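PDB 4D7Q: ralf, proline/betaine transporter from Legionella pneumophila, which probably acts as a guanine nucleotide exchange factor, here as an engineered chimera joining the Legionella RalF Sec7 domain to the Rickettsia RalF capping domain. Local coordinates for residues Q243-K255 and G263-S275. The protein carries 2 engineered substitutions. Residues are numbered along the deposited sequence; the frame is centred on the assembly and turned at random.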
ATOM      1  N   GLN A 243     -24.004  -8.262 -17.204  1.00 32.27           N
ATOM      2  CA  GLN A 243     -25.417  -7.904 -17.255  1.00 32.50           C
ATOM      3  C   GLN A 243     -26.459  -9.046 -17.102  1.00 36.81           C
ATOM      4  O   GLN A 243     -27.611  -8.776 -16.867  1.00 35.84           O
ATOM      5  CB  GLN A 243     -25.698  -7.026 -18.458  1.00 33.88           C
ATOM      6  CG  GLN A 243     -25.217  -5.595 -18.287  1.00 44.43           C
ATOM      7  CD  GLN A 243     -25.702  -4.933 -17.015  1.00 48.22           C
ATOM      8  OE1 GLN A 243     -24.921  -4.579 -16.182  1.00 41.80           O
ATOM      9  NE2 GLN A 243     -26.981  -4.765 -16.883  1.00 37.53           N
ATOM     10  N   ASN A 244     -26.022 -10.294 -17.192  1.00 31.31           N
ATOM     11  CA  ASN A 244     -26.871 -11.456 -16.937  1.00 32.40           C
ATOM     12  C   ASN A 244     -26.547 -12.057 -15.574  1.00 35.66           C
ATOM     13  O   ASN A 244     -27.126 -13.085 -15.218  1.00 36.13           O
ATOM     14  CB  ASN A 244     -26.706 -12.518 -18.041  1.00 37.64           C
ATOM     15  CG  ASN A 244     -27.485 -12.193 -19.290  1.00 60.55           C
ATOM     16  OD1 ASN A 244     -28.722 -12.181 -19.293  1.00 58.67           O
ATOM     17  ND2 ASN A 244     -26.778 -11.904 -20.373  1.00 49.52           N
ATOM     18  N   ASN A 245     -25.595 -11.435 -14.830  1.00 29.73           N
ATOM     19  CA  ASN A 245     -25.156 -11.903 -13.520  1.00 29.34           C
ATOM     20  C   ASN A 245     -25.887 -11.180 -12.410  1.00 33.45           C
ATOM     21  O   ASN A 245     -26.033  -9.955 -12.457  1.00 33.39           O
ATOM     22  CB  ASN A 245     -23.632 -11.710 -13.332  1.00 32.43           C
ATOM     23  CG  ASN A 245     -22.774 -12.739 -14.051  1.00 59.87           C
ATOM     24  OD1 ASN A 245     -22.030 -13.505 -13.426  1.00 55.74           O
ATOM     25  ND2 ASN A 245     -22.837 -12.766 -15.379  1.00 45.26           N
ATOM     26  N   ASN A 246     -26.287 -11.929 -11.385  1.00 30.26           N
ATOM     27  CA  ASN A 246     -26.940 -11.386 -10.202  1.00 30.64           C
ATOM     28  C   ASN A 246     -25.860 -11.238  -9.117  1.00 35.53           C
ATOM     29  O   ASN A 246     -25.520 -12.191  -8.407  1.00 36.51           O
ATOM     30  CB  ASN A 246     -28.133 -12.262  -9.791  1.00 31.22           C
ATOM     31  CG  ASN A 246     -29.171 -12.369 -10.886  1.00 47.70           C
ATOM     32  OD1 ASN A 246     -29.452 -11.407 -11.615  1.00 37.03           O
ATOM     33  ND2 ASN A 246     -29.767 -13.542 -11.027  1.00 41.22           N
ATOM     34  N   LEU A 247     -25.292 -10.045  -9.067  1.00 30.51           N
ATOM     35  CA  LEU A 247     -24.237  -9.680  -8.150  1.00 29.52           C
ATOM     36  C   LEU A 247     -24.713  -9.188  -6.798  1.00 33.17           C
ATOM     37  O   LEU A 247     -25.779  -8.683  -6.648  1.00 31.51           O
ATOM     38  CB  LEU A 247     -23.318  -8.628  -8.765  1.00 28.63           C
ATOM     39  CG  LEU A 247     -22.656  -8.914 -10.088  1.00 32.83           C
ATOM     40  CD1 LEU A 247     -21.949  -7.713 -10.644  1.00 32.23           C
ATOM     41  CD2 LEU A 247     -21.764 -10.135 -10.053  1.00 31.13           C
ATOM     42  N   THR A 248     -23.844  -9.349  -5.825  1.00 31.17           N
ATOM     43  CA  THR A 248     -23.985  -8.798  -4.506  1.00 30.99           C
ATOM     44  C   THR A 248     -22.890  -7.734  -4.325  1.00 33.08           C
ATOM     45  O   THR A 248     -21.739  -8.042  -4.340  1.00 31.68           O
ATOM     46  CB  THR A 248     -23.870  -9.936  -3.494  1.00 36.24           C
ATOM     47  OG1 THR A 248     -25.002 -10.773  -3.627  1.00 41.75           O
ATOM     48  CG2 THR A 248     -23.776  -9.448  -2.146  1.00 30.68           C
ATOM     49  N   ILE A 249     -23.273  -6.475  -4.182  1.00 31.38           N
ATOM     50  CA  ILE A 249     -22.323  -5.392  -4.156  1.00 31.58           C
ATOM     51  C   ILE A 249     -22.393  -4.602  -2.840  1.00 37.55           C
ATOM     52  O   ILE A 249     -23.439  -4.182  -2.411  1.00 34.89           O
ATOM     53  CB  ILE A 249     -22.438  -4.470  -5.382  1.00 33.95           C
ATOM     54  CG1 ILE A 249     -22.469  -5.292  -6.664  1.00 33.12           C
ATOM     55  CG2 ILE A 249     -21.280  -3.489  -5.392  1.00 33.44           C
ATOM     56  CD1 ILE A 249     -22.790  -4.560  -7.922  1.00 32.35           C
ATOM     57  N   GLU A 250     -21.231  -4.465  -2.227  1.00 36.13           N
ATOM     58  CA  GLU A 250     -20.970  -3.797  -0.956  1.00 37.01           C
ATOM     59  C   GLU A 250     -19.903  -2.731  -1.204  1.00 39.06           C
ATOM     60  O   GLU A 250     -19.074  -2.881  -2.104  1.00 37.14           O
ATOM     61  CB  GLU A 250     -20.408  -4.845   0.025  1.00 39.05           C
ATOM     62  CG  GLU A 250     -20.262  -4.415   1.475  1.00 55.28           C
ATOM     63  CD  GLU A 250     -19.573  -5.429   2.371  1.00 84.25           C
ATOM     64  OE1 GLU A 250     -19.795  -6.648   2.180  1.00 86.67           O
ATOM     65  OE2 GLU A 250     -18.825  -4.999   3.280  1.00 77.51           O
ATOM     66  N   PHE A 251     -19.922  -1.666  -0.407  1.00 35.70           N
ATOM     67  CA  PHE A 251     -18.914  -0.610  -0.455  1.00 34.14           C
ATOM     68  C   PHE A 251     -18.325  -0.430   0.931  1.00 37.66           C
ATOM     69  O   PHE A 251     -19.070  -0.195   1.880  1.00 38.34           O
ATOM     70  CB  PHE A 251     -19.465   0.721  -1.012  1.00 34.98           C
ATOM     71  CG  PHE A 251     -18.349   1.691  -1.337  1.00 35.22           C
ATOM     72  CD1 PHE A 251     -17.571   1.525  -2.476  1.00 37.38           C
ATOM     73  CD2 PHE A 251     -18.039   2.738  -0.471  1.00 36.38           C
ATOM     74  CE1 PHE A 251     -16.511   2.396  -2.753  1.00 37.88           C
ATOM     75  CE2 PHE A 251     -16.991   3.615  -0.751  1.00 37.77           C
ATOM     76  CZ  PHE A 251     -16.236   3.443  -1.892  1.00 35.95           C
ATOM     77  N   LYS A 252     -16.988  -0.560   1.050  1.00 33.23           N
ATOM     78  CA  LYS A 252     -16.268  -0.414   2.317  1.00 31.56           C
ATOM     79  C   LYS A 252     -15.586   0.953   2.327  1.00 34.66           C
ATOM     80  O   LYS A 252     -14.738   1.232   1.481  1.00 31.47           O
ATOM     81  CB  LYS A 252     -15.262  -1.555   2.515  1.00 33.25           C
ATOM     82  CG  LYS A 252     -15.928  -2.920   2.776  1.00 49.48           C
ATOM     83  CD  LYS A 252     -14.911  -3.955   3.285  1.00 64.02           C
ATOM     84  CE  LYS A 252     -15.468  -5.359   3.395  1.00 80.39           C
ATOM     85  NZ  LYS A 252     -16.374  -5.529   4.566  1.00 89.31           N
ATOM     86  N   ASN A 253     -16.036   1.830   3.232  1.00 33.24           N
ATOM     87  CA  ASN A 253     -15.526   3.187   3.369  1.00 33.32           C
ATOM     88  C   ASN A 253     -14.177   3.216   4.049  1.00 35.24           C
ATOM     89  O   ASN A 253     -13.913   2.426   4.958  1.00 32.33           O
ATOM     90  CB  ASN A 253     -16.532   4.089   4.102  1.00 35.29           C
ATOM     91  CG  ASN A 253     -17.771   4.311   3.291  1.00 59.50           C
ATOM     92  OD1 ASN A 253     -17.769   5.019   2.282  1.00 59.96           O
ATOM     93  ND2 ASN A 253     -18.841   3.654   3.675  1.00 53.55           N
ATOM     94  N   PRO A 254     -13.265   4.084   3.591  1.00 33.43           N
ATOM     95  CA  PRO A 254     -11.958   4.153   4.259  1.00 32.17           C
ATOM     96  C   PRO A 254     -12.041   5.087   5.464  1.00 32.37           C
ATOM     97  O   PRO A 254     -13.001   5.845   5.587  1.00 29.95           O
ATOM     98  CB  PRO A 254     -11.065   4.746   3.166  1.00 33.89           C
ATOM     99  CG  PRO A 254     -11.984   5.632   2.374  1.00 39.29           C
ATOM    100  CD  PRO A 254     -13.388   5.099   2.522  1.00 35.05           C
ATOM    101  N   LYS A 255     -10.993   5.121   6.287  1.00 29.79           N
ATOM    102  CA  LYS A 255     -10.900   6.108   7.361  1.00 29.65           C
ATOM    103  C   LYS A 255     -10.681   7.434   6.638  1.00 29.57           C
ATOM    104  O   LYS A 255      -9.986   7.461   5.626  1.00 28.67           O
ATOM    105  CB  LYS A 255      -9.714   5.810   8.277  1.00 33.56           C
ATOM    106  CG  LYS A 255      -9.912   4.508   9.058  1.00 51.94           C
ATOM    107  CD  LYS A 255      -8.604   3.929   9.563  1.00 60.12           C
ATOM    108  CE  LYS A 255      -7.714   3.440   8.449  1.00 51.05           C
ATOM    109  NZ  LYS A 255      -6.326   3.849   8.710  1.00 33.88           N
ATOM    110  N   GLY A 263      -6.195   9.638  -1.403  1.00 19.21           N
ATOM    111  CA  GLY A 263      -7.262   9.735  -2.386  1.00 19.84           C
ATOM    112  C   GLY A 263      -8.098   8.477  -2.492  1.00 23.92           C
ATOM    113  O   GLY A 263      -8.959   8.372  -3.373  1.00 23.58           O
ATOM    114  N   TYR A 264      -7.861   7.513  -1.584  1.00 20.64           N
ATOM    115  CA  TYR A 264      -8.602   6.256  -1.552  1.00 21.61           C
ATOM    116  C   TYR A 264     -10.003   6.541  -1.085  1.00 25.94           C
ATOM    117  O   TYR A 264     -10.178   6.965   0.059  1.00 24.31           O
ATOM    118  CB  TYR A 264      -7.895   5.277  -0.599  1.00 21.27           C
ATOM    119  CG  TYR A 264      -8.576   3.949  -0.376  1.00 19.98           C
ATOM    120  CD1 TYR A 264      -8.945   3.138  -1.451  1.00 21.85           C
ATOM    121  CD2 TYR A 264      -8.703   3.425   0.904  1.00 20.55           C
ATOM    122  CE1 TYR A 264      -9.514   1.879  -1.247  1.00 22.92           C
ATOM    123  CE2 TYR A 264      -9.284   2.176   1.125  1.00 22.09           C
ATOM    124  CZ  TYR A 264      -9.694   1.409   0.048  1.00 29.57           C
ATOM    125  OH  TYR A 264     -10.225   0.172   0.292  1.00 27.24           O
ATOM    126  N   LYS A 265     -10.986   6.377  -1.985  1.00 23.52           N
ATOM    127  CA  LYS A 265     -12.395   6.647  -1.687  1.00 23.88           C
ATOM    128  C   LYS A 265     -13.075   5.429  -1.061  1.00 28.60           C
ATOM    129  O   LYS A 265     -14.133   5.561  -0.452  1.00 29.50           O
ATOM    130  CB  LYS A 265     -13.171   7.119  -2.934  1.00 26.95           C
ATOM    131  CG  LYS A 265     -12.650   8.402  -3.584  1.00 34.42           C
ATOM    132  CD  LYS A 265     -12.822   9.630  -2.676  1.00 39.89           C
ATOM    133  CE  LYS A 265     -11.949  10.775  -3.105  1.00 44.77           C
ATOM    134  NZ  LYS A 265     -12.214  12.001  -2.302  1.00 42.92           N
ATOM    135  N   GLY A 266     -12.460   4.264  -1.206  1.00 24.48           N
ATOM    136  CA  GLY A 266     -12.997   3.033  -0.653  1.00 24.44           C
ATOM    137  C   GLY A 266     -13.002   1.901  -1.649  1.00 28.69           C
ATOM    138  O   GLY A 266     -12.599   2.072  -2.815  1.00 26.68           O
ATOM    139  N   SER A 267     -13.453   0.733  -1.180  1.00 26.01           N
ATOM    140  CA  SER A 267     -13.480  -0.485  -1.996  1.00 25.83           C
ATOM    141  C   SER A 267     -14.881  -1.020  -2.246  1.00 29.17           C
ATOM    142  O   SER A 267     -15.678  -1.172  -1.315  1.00 29.15           O
ATOM    143  CB  SER A 267     -12.627  -1.585  -1.365  1.00 29.36           C
ATOM    144  OG  SER A 267     -11.236  -1.378  -1.553  1.00 32.49           O
ATOM    145  N   VAL A 268     -15.159  -1.302  -3.527  1.00 24.68           N
ATOM    146  CA  VAL A 268     -16.367  -1.931  -4.021  1.00 23.39           C
ATOM    147  C   VAL A 268     -16.072  -3.435  -3.937  1.00 28.39           C
ATOM    148  O   VAL A 268     -15.148  -3.911  -4.599  1.00 27.69           O
ATOM    149  CB  VAL A 268     -16.661  -1.543  -5.488  1.00 27.14           C
ATOM    150  CG1 VAL A 268     -18.000  -2.115  -5.942  1.00 27.29           C
ATOM    151  CG2 VAL A 268     -16.601  -0.025  -5.711  1.00 26.73           C
ATOM    152  N   ILE A 269     -16.841  -4.171  -3.115  1.00 25.71           N
ATOM    153  CA  ILE A 269     -16.697  -5.608  -2.947  1.00 25.11           C
ATOM    154  C   ILE A 269     -17.812  -6.245  -3.743  1.00 30.54           C
ATOM    155  O   ILE A 269     -18.987  -5.955  -3.509  1.00 30.62           O
ATOM    156  CB  ILE A 269     -16.664  -6.037  -1.439  1.00 28.25           C
ATOM    157  CG1 ILE A 269     -15.545  -5.275  -0.619  1.00 27.66           C
ATOM    158  CG2 ILE A 269     -16.551  -7.574  -1.275  1.00 29.73           C
ATOM    159  CD1 ILE A 269     -14.075  -5.450  -1.085  1.00 28.51           C
ATOM    160  N   ILE A 270     -17.434  -7.058  -4.748  1.00 27.90           N
ATOM    161  CA  ILE A 270     -18.378  -7.705  -5.665  1.00 26.25           C
ATOM    162  C   ILE A 270     -18.295  -9.213  -5.588  1.00 31.63           C
ATOM    163  O   ILE A 270     -17.216  -9.795  -5.753  1.00 29.61           O
ATOM    164  CB  ILE A 270     -18.228  -7.181  -7.118  1.00 27.69           C
ATOM    165  CG1 ILE A 270     -18.321  -5.636  -7.168  1.00 27.54           C
ATOM    166  CG2 ILE A 270     -19.251  -7.838  -8.063  1.00 26.52           C
ATOM    167  CD1 ILE A 270     -18.009  -4.989  -8.497  1.00 32.71           C
ATOM    168  N   LYS A 271     -19.471  -9.845  -5.376  1.00 30.29           N
ATOM    169  CA  LYS A 271     -19.606 -11.286  -5.309  1.00 30.73           C
ATOM    170  C   LYS A 271     -20.657 -11.747  -6.291  1.00 35.13           C
ATOM    171  O   LYS A 271     -21.730 -11.140  -6.370  1.00 33.92           O
ATOM    172  CB  LYS A 271     -19.923 -11.761  -3.870  1.00 33.42           C
ATOM    173  CG  LYS A 271     -18.751 -11.517  -2.903  1.00 40.95           C
ATOM    174  CD  LYS A 271     -19.076 -11.834  -1.459  1.00 47.06           C
ATOM    175  CE  LYS A 271     -17.907 -11.486  -0.567  1.00 53.64           C
ATOM    176  NZ  LYS A 271     -18.327 -11.222   0.840  1.00 61.15           N
ATOM    177  N   ASP A 272     -20.352 -12.791  -7.041  1.00 32.16           N
ATOM    178  CA  ASP A 272     -21.325 -13.390  -7.932  1.00 33.09           C
ATOM    179  C   ASP A 272     -21.999 -14.622  -7.358  1.00 40.31           C
ATOM    180  O   ASP A 272     -21.817 -14.939  -6.219  1.00 38.91           O
ATOM    181  CB  ASP A 272     -20.762 -13.647  -9.322  1.00 34.54           C
ATOM    182  CG  ASP A 272     -19.625 -14.637  -9.348  1.00 42.60           C
ATOM    183  OD1 ASP A 272     -19.583 -15.575  -8.568  1.00 43.46           O
ATOM    184  OD2 ASP A 272     -18.750 -14.460 -10.177  1.00 45.24           O
ATOM    185  N   GLU A 273     -22.796 -15.292  -8.179  1.00 40.30           N
ATOM    186  CA  GLU A 273     -23.589 -16.450  -7.756  1.00 41.79           C
ATOM    187  C   GLU A 273     -22.760 -17.756  -7.640  1.00 48.50           C
ATOM    188  O   GLU A 273     -23.197 -18.712  -7.074  1.00 49.43           O
ATOM    189  CB  GLU A 273     -24.834 -16.625  -8.668  1.00 43.89           C
ATOM    190  CG  GLU A 273     -24.862 -15.768  -9.933  1.00 53.08           C
ATOM    191  CD  GLU A 273     -26.256 -15.368 -10.423  1.00 72.22           C
ATOM    192  OE1 GLU A 273     -27.279 -15.729  -9.785  1.00 70.01           O
ATOM    193  OE2 GLU A 273     -26.335 -14.709 -11.474  1.00 50.15           O
ATOM    194  N   LYS A 274     -21.547 -17.752  -8.167  1.00 45.61           N
ATOM    195  CA  LYS A 274     -20.650 -18.896  -8.150  1.00 45.03           C
ATOM    196  C   LYS A 274     -19.443 -18.759  -7.214  1.00 47.69           C
ATOM    197  O   LYS A 274     -18.398 -19.320  -7.434  1.00 46.77           O
ATOM    198  CB  LYS A 274     -20.169 -19.166  -9.559  1.00 47.41           C
ATOM    199  CG  LYS A 274     -21.282 -19.255 -10.580  1.00 57.05           C
ATOM    200  CD  LYS A 274     -22.398 -20.176 -10.136  1.00 60.55           C
ATOM    201  CE  LYS A 274     -21.884 -21.448  -9.521  1.00 64.94           C
ATOM    202  NZ  LYS A 274     -22.856 -22.527  -9.704  1.00 78.74           N
ATOM    203  N   SER A 275     -19.647 -18.002  -6.169  1.00 44.09           N
ATOM    204  CA  SER A 275     -18.690 -17.744  -5.086  1.00 43.52           C
ATOM    205  C   SER A 275     -17.474 -16.882  -5.460  1.00 43.97           C
ATOM    206  O   SER A 275     -16.571 -16.695  -4.633  1.00 44.26           O
ATOM    207  CB  SER A 275     -18.318 -19.022  -4.326  1.00 48.42           C
ATOM    208  OG  SER A 275     -19.425 -19.491  -3.571  1.00 58.43           O
TER
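Phe251 reaches across from the outermost strand 248-252 to its antiparallel neighbour 264-271, inside the Rickettsia-derived capping domain. A chi1 of -167° places CG beside the carbonyl carbon and leads the ring across toward residues 265-268, which it meets largely with its edge. Going outward, CG lies 3.9 Å from Ser267 O, and CD1 comes close to that same carbonyl while also touching Val268 CG2, which sits at the ring edge. CE1 passes the carbonyl carbon of Gly266, and CZ ends 3.3 Å from Lys265 O, with Gly266 CA next to it. Gly266, whose phi is positive (132°), presents a bare CA to this ring tip.

Beneath the side chains, three hydrogen-bonded pairs, Thr248-Lys271, Glu250-Ile269 and Lys252-Ser267, each supply two backbone bonds. The straightest runs from Lys252 N to Ser267 O (2.8 Å, 174°). On the face bearing Phe251, Ile249 CG2 meets Val268 CG1 at 3.6 Å, the two side chains lying side by side, while Leu247 CD1 touches Ile270 CG2. Ile270 continues this apolar layer to Ile322 of helix 313-325. The other face is mixed, polar and aliphatic: the aliphatic part of Lys252 crosses Ile269, with CE 4.0 Å from Ile269 CG1, before NZ forms a salt bridge with Glu250 OE2 (2.8 Å).

Just past strand 248-252, Pro254 CB meets Tyr264 CD2 at 3.5 Å. Tyr264 OH donates to Ser267 OG, which is also hydrogen-bonded to Glu279 of the adjoining strand 277-283. Beyond the opposite strand ends, Asn246 N donates to Glu273 OE2 from above the carboxylate plane. The pairing therefore holds an edge strand through six backbone bonds, with Val268 and Ile270 buried on the apolar face and Ile269 buried on the other, beside the exposed Glu250-Lys252 ion pair.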